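PDB 5U47: penicillin binding protein 2X from Streptococcus thermophilus, which probably acts as a transpeptidase that cross-links peptidoglycan strands of the septal cell wall and is the kind of enzyme beta-lactams inactivate by acylation. Local coordinates for residues V299-P313 with P460-M473. The protein carries 1 engineered substitution. Residues are numbered along the deposited sequence; the frame is centred on the assembly and turned at random.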
loop_
_atom_site.group_PDB
_atom_site.type_symbol
_atom_site.label_atom_id
_atom_site.label_comp_id
_atom_site.label_asym_id
_atom_site.label_seq_id
_atom_site.Cartn_x
_atom_site.Cartn_y
_atom_site.Cartn_z
ATOM N N VAL A 299 9.448 -16.214 -13.567
ATOM C CA VAL A 299 10.525 -16.029 -12.594
ATOM C C VAL A 299 10.293 -17.062 -11.497
ATOM O O VAL A 299 11.220 -17.792 -11.126
ATOM C CB VAL A 299 10.549 -14.591 -12.016
ATOM C CG1 VAL A 299 11.556 -14.440 -10.885
ATOM C CG2 VAL A 299 10.879 -13.571 -13.103
ATOM N N MET A 300 9.060 -17.122 -10.989
ATOM C CA MET A 300 8.707 -18.098 -9.956
ATOM C C MET A 300 8.891 -19.519 -10.496
ATOM O O MET A 300 9.448 -20.375 -9.807
ATOM C CB MET A 300 7.264 -17.926 -9.481
ATOM C CG MET A 300 6.957 -16.769 -8.541
ATOM S SD MET A 300 7.247 -15.085 -9.124
ATOM C CE MET A 300 8.905 -14.826 -8.568
ATOM N N LEU A 301 8.424 -19.752 -11.729
ATOM C CA LEU A 301 8.526 -21.070 -12.370
ATOM C C LEU A 301 9.948 -21.551 -12.454
ATOM O O LEU A 301 10.246 -22.667 -12.058
ATOM C CB LEU A 301 7.972 -21.058 -13.788
ATOM C CG LEU A 301 8.146 -22.444 -14.462
ATOM C CD1 LEU A 301 7.127 -23.434 -13.924
ATOM C CD2 LEU A 301 8.035 -22.349 -15.942
ATOM N N LEU A 302 10.812 -20.712 -13.014
ATOM C CA LEU A 302 12.217 -21.026 -13.154
ATOM C C LEU A 302 12.872 -21.306 -11.809
ATOM O O LEU A 302 13.654 -22.253 -11.702
ATOM C CB LEU A 302 12.956 -19.886 -13.854
ATOM C CG LEU A 302 14.461 -20.083 -14.066
ATOM C CD1 LEU A 302 14.734 -21.295 -14.936
ATOM C CD2 LEU A 302 15.079 -18.850 -14.693
ATOM N N SER A 303 12.552 -20.499 -10.791
ATOM C CA SER A 303 13.146 -20.706 -9.460
ATOM C C SER A 303 12.753 -22.064 -8.893
ATOM O O SER A 303 13.560 -22.712 -8.228
ATOM C CB SER A 303 12.760 -19.607 -8.466
ATOM O OG SER A 303 11.397 -19.669 -8.086
ATOM N N ALA A 304 11.508 -22.464 -9.145
ATOM C CA ALA A 304 10.986 -23.750 -8.679
ATOM C C ALA A 304 11.672 -24.910 -9.405
ATOM O O ALA A 304 12.045 -25.914 -8.791
ATOM C CB ALA A 304 9.480 -23.817 -8.876
ATOM N N ALA A 305 11.831 -24.767 -10.718
ATOM C CA ALA A 305 12.503 -25.790 -11.512
ATOM C C ALA A 305 13.932 -25.981 -11.023
ATOM O O ALA A 305 14.407 -27.120 -10.913
ATOM C CB ALA A 305 12.494 -25.420 -12.988
ATOM N N ILE A 306 14.621 -24.880 -10.729
ATOM C CA ILE A 306 16.003 -24.966 -10.246
ATOM C C ILE A 306 16.028 -25.600 -8.861
ATOM O O ILE A 306 16.841 -26.497 -8.597
ATOM C CB ILE A 306 16.702 -23.593 -10.250
ATOM C CG1 ILE A 306 16.872 -23.114 -11.704
ATOM C CG2 ILE A 306 18.059 -23.683 -9.550
ATOM C CD1 ILE A 306 17.336 -21.679 -11.845
ATOM N N ASN A 307 15.121 -25.149 -7.995
ATOM C CA ASN A 307 15.018 -25.671 -6.628
ATOM C C ASN A 307 14.610 -27.170 -6.592
ATOM O O ASN A 307 15.020 -27.894 -5.701
ATOM C CB ASN A 307 14.013 -24.869 -5.805
ATOM C CG ASN A 307 14.246 -25.025 -4.322
ATOM O OD1 ASN A 307 15.284 -24.606 -3.810
ATOM N ND2 ASN A 307 13.288 -25.611 -3.619
ATOM N N ASN A 308 13.793 -27.596 -7.554
ATOM C CA ASN A 308 13.318 -28.984 -7.645
ATOM C C ASN A 308 14.405 -29.922 -8.164
ATOM O O ASN A 308 14.278 -31.132 -8.039
ATOM C CB ASN A 308 12.113 -29.058 -8.601
ATOM C CG ASN A 308 11.373 -30.379 -8.526
ATOM O OD1 ASN A 308 11.011 -30.838 -7.445
ATOM N ND2 ASN A 308 11.102 -30.981 -9.695
ATOM N N GLY A 309 15.462 -29.358 -8.750
ATOM C CA GLY A 309 16.527 -30.140 -9.357
ATOM C C GLY A 309 16.162 -30.588 -10.772
ATOM O O GLY A 309 16.861 -31.415 -11.360
ATOM N N SER A 310 15.083 -30.032 -11.332
ATOM C CA SER A 310 14.605 -30.430 -12.667
ATOM C C SER A 310 14.822 -29.341 -13.736
ATOM O O SER A 310 13.930 -29.051 -14.560
ATOM C CB SER A 310 13.131 -30.852 -12.592
ATOM O OG SER A 310 12.317 -29.810 -12.084
ATOM N N PHE A 311 16.015 -28.742 -13.710
ATOM C CA PHE A 311 16.387 -27.739 -14.691
ATOM C C PHE A 311 17.797 -28.002 -15.210
ATOM O O PHE A 311 18.772 -27.901 -14.472
ATOM C CB PHE A 311 16.312 -26.332 -14.105
ATOM C CG PHE A 311 16.634 -25.257 -15.098
ATOM C CD1 PHE A 311 15.663 -24.788 -15.969
ATOM C CD2 PHE A 311 17.909 -24.725 -15.178
ATOM C CE1 PHE A 311 15.956 -23.801 -16.896
ATOM C CE2 PHE A 311 18.205 -23.739 -16.098
ATOM C CZ PHE A 311 17.231 -23.280 -16.963
ATOM N N ASN A 312 17.881 -28.377 -16.481
ATOM C CA ASN A 312 19.152 -28.543 -17.149
ATOM C C ASN A 312 19.167 -27.364 -18.115
ATOM O O ASN A 312 18.413 -27.368 -19.090
ATOM C CB ASN A 312 19.219 -29.874 -17.875
ATOM C CG ASN A 312 20.581 -30.131 -18.489
ATOM O OD1 ASN A 312 21.340 -29.199 -18.783
ATOM N ND2 ASN A 312 20.899 -31.402 -18.687
ATOM N N PRO A 313 20.005 -26.331 -17.843
ATOM C CA PRO A 313 19.989 -25.130 -18.703
ATOM C C PRO A 313 20.297 -25.397 -20.173
ATOM O O PRO A 313 19.743 -24.717 -21.044
ATOM C CB PRO A 313 21.094 -24.237 -18.100
ATOM C CG PRO A 313 21.993 -25.178 -17.371
ATOM C CD PRO A 313 21.105 -26.276 -16.856
ATOM N N PRO A 460 10.277 -19.974 -0.099
ATOM C CA PRO A 460 9.835 -20.852 -1.172
ATOM C C PRO A 460 10.953 -21.614 -1.900
ATOM O O PRO A 460 10.716 -22.737 -2.326
ATOM C CB PRO A 460 9.103 -19.917 -2.142
ATOM C CG PRO A 460 9.208 -18.557 -1.615
ATOM C CD PRO A 460 9.870 -18.569 -0.290
ATOM N N VAL A 461 12.143 -21.017 -2.022
ATOM C CA VAL A 461 13.270 -21.651 -2.726
ATOM C C VAL A 461 14.577 -21.395 -1.991
ATOM O O VAL A 461 14.648 -20.555 -1.100
ATOM C CB VAL A 461 13.387 -21.147 -4.194
ATOM C CG1 VAL A 461 12.121 -21.467 -4.979
ATOM C CG2 VAL A 461 13.671 -19.655 -4.246
ATOM N N SER A 462 15.604 -22.150 -2.350
ATOM C CA SER A 462 16.908 -22.005 -1.734
ATOM C C SER A 462 17.610 -20.726 -2.199
ATOM O O SER A 462 17.225 -20.094 -3.190
ATOM C CB SER A 462 17.789 -23.196 -2.094
ATOM O OG SER A 462 18.156 -23.160 -3.471
ATOM N N LYS A 463 18.650 -20.371 -1.471
ATOM C CA LYS A 463 19.495 -19.227 -1.803
ATOM C C LYS A 463 20.125 -19.435 -3.191
ATOM O O LYS A 463 20.186 -18.502 -4.015
ATOM C CB LYS A 463 20.587 -19.114 -0.743
ATOM C CG LYS A 463 21.698 -18.123 -1.029
ATOM C CD LYS A 463 22.676 -18.130 0.140
ATOM C CE LYS A 463 23.934 -17.345 -0.154
ATOM N NZ LYS A 463 23.642 -15.928 -0.437
ATOM N N GLN A 464 20.596 -20.659 -3.433
ATOM C CA GLN A 464 21.230 -20.986 -4.707
ATOM C C GLN A 464 20.225 -20.879 -5.867
ATOM O O GLN A 464 20.550 -20.329 -6.919
ATOM C CB GLN A 464 21.880 -22.378 -4.654
ATOM C CG GLN A 464 22.632 -22.756 -5.920
ATOM C CD GLN A 464 23.279 -24.126 -5.846
ATOM O OE1 GLN A 464 23.318 -24.754 -4.790
ATOM N NE2 GLN A 464 23.789 -24.600 -6.979
ATOM N N ALA A 465 19.010 -21.387 -5.675
ATOM C CA ALA A 465 17.976 -21.294 -6.725
ATOM C C ALA A 465 17.630 -19.835 -7.059
ATOM O O ALA A 465 17.496 -19.467 -8.235
ATOM C CB ALA A 465 16.724 -22.051 -6.320
ATOM N N ALA A 466 17.503 -19.007 -6.023
ATOM C CA ALA A 466 17.217 -17.591 -6.214
ATOM C C ALA A 466 18.352 -16.906 -6.984
ATOM O O ALA A 466 18.113 -16.154 -7.904
ATOM C CB ALA A 466 17.012 -16.911 -4.874
ATOM N N SER A 467 19.585 -17.182 -6.578
ATOM C CA SER A 467 20.755 -16.594 -7.197
ATOM C C SER A 467 20.896 -16.987 -8.673
ATOM O O SER A 467 21.209 -16.148 -9.532
ATOM C CB SER A 467 21.995 -17.042 -6.426
ATOM O OG SER A 467 23.176 -16.697 -7.122
ATOM N N GLU A 468 20.688 -18.271 -8.959
ATOM C CA GLU A 468 20.750 -18.759 -10.340
ATOM C C GLU A 468 19.631 -18.162 -11.186
ATOM O O GLU A 468 19.855 -17.798 -12.344
ATOM C CB GLU A 468 20.777 -20.293 -10.391
ATOM C CG GLU A 468 22.080 -20.833 -9.830
ATOM C CD GLU A 468 22.177 -22.348 -9.847
ATOM O OE1 GLU A 468 23.198 -22.889 -9.340
ATOM O OE2 GLU A 468 21.243 -23.000 -10.361
ATOM N N THR A 469 18.444 -18.045 -10.608
ATOM C CA THR A 469 17.319 -17.430 -11.299
ATOM C C THR A 469 17.680 -15.987 -11.689
ATOM O O THR A 469 17.476 -15.594 -12.842
ATOM C CB THR A 469 16.029 -17.456 -10.445
ATOM O OG1 THR A 469 15.656 -18.812 -10.189
ATOM C CG2 THR A 469 14.882 -16.774 -11.167
ATOM N N ARG A 470 18.272 -15.234 -10.753
ATOM C CA ARG A 470 18.669 -13.843 -11.030
ATOM C C ARG A 470 19.713 -13.762 -12.137
ATOM O O ARG A 470 19.650 -12.876 -12.984
ATOM C CB ARG A 470 19.178 -13.128 -9.780
ATOM C CG ARG A 470 18.095 -12.820 -8.735
ATOM C CD ARG A 470 18.569 -11.802 -7.699
ATOM N NE ARG A 470 19.864 -12.155 -7.108
ATOM C CZ ARG A 470 20.056 -13.041 -6.127
ATOM N NH1 ARG A 470 19.044 -13.726 -5.583
ATOM N NH2 ARG A 470 21.288 -13.272 -5.693
ATOM N N ASN A 471 20.660 -14.692 -12.138
ATOM C CA ASN A 471 21.675 -14.718 -13.185
ATOM C C ASN A 471 21.047 -15.045 -14.557
ATOM O O ASN A 471 21.364 -14.387 -15.543
ATOM C CB ASN A 471 22.808 -15.675 -12.851
ATOM C CG ASN A 471 23.880 -15.676 -13.926
ATOM O OD1 ASN A 471 24.420 -14.625 -14.273
ATOM N ND2 ASN A 471 24.169 -16.845 -14.478
ATOM N N TYR A 472 20.145 -16.023 -14.625
ATOM C CA TYR A 472 19.472 -16.325 -15.904
ATOM C C TYR A 472 18.688 -15.108 -16.397
ATOM O O TYR A 472 18.615 -14.855 -17.598
ATOM C CB TYR A 472 18.548 -17.554 -15.812
ATOM C CG TYR A 472 19.282 -18.864 -15.618
ATOM C CD1 TYR A 472 20.200 -19.307 -16.559
ATOM C CD2 TYR A 472 19.025 -19.685 -14.526
ATOM C CE1 TYR A 472 20.877 -20.513 -16.402
ATOM C CE2 TYR A 472 19.697 -20.882 -14.360
ATOM C CZ TYR A 472 20.618 -21.289 -15.303
ATOM O OH TYR A 472 21.279 -22.478 -15.144
ATOM N N MET A 473 18.133 -14.345 -15.463
ATOM C CA MET A 473 17.375 -13.122 -15.795
ATOM C C MET A 473 18.225 -11.984 -16.389
ATOM O O MET A 473 17.675 -11.059 -16.995
ATOM C CB MET A 473 16.592 -12.628 -14.569
ATOM C CG MET A 473 15.378 -13.475 -14.237
ATOM S SD MET A 473 14.640 -13.089 -12.630
ATOM C CE MET A 473 13.843 -11.526 -12.976
#
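Helices 299-308 and 463-473 cross at 132° between their N-to-C directions, their axes approaching to 8.6 Å in a knobs-into-holes contact within the penicillin-binding transpeptidase domain. The first belongs to helix 297-308, at whose N-terminal end lies what is probably the SxxK motif of the active site, Ser295 and Lys298. Backbones come nearest at Asn307 and Ala465, CA to CA 5.3 Å. Ile306 enters the hole formed by Ala465, Glu468, Thr469 and Tyr472; in return Thr469 lodges among Val299, Leu302, Ser303 and Ile306. Because Thr469 OG1 lies anti to its carbonyl carbon (chi1 -62°), the hydroxyl bonds back to Ala465 O and presses its oxygen against Ser303, while CG2 turns toward Val299. The buried hydroxyl is thereby satisfied, and Ala465 O accepts Thr469 OG1 and Thr469 N from opposite faces of its plane. At one end, the bent tip of Met473 brings CE to 3.6 Å from Val299 CG2. Beyond the Schellman turn at Gly309, the chain doubles back and Phe311 directs its ring edge at the face of Tyr472, an offset edge-to-face pair with planes at 61°, while Ile306 CD1 meets the Tyr472 ring edge. At the N-terminus of helix 463-473, Ser462 OG caps Ala465 N, and Ser462 N donates to Asn307 OD1 at 2.9 Å, arriving from above the amide carbonyl plane.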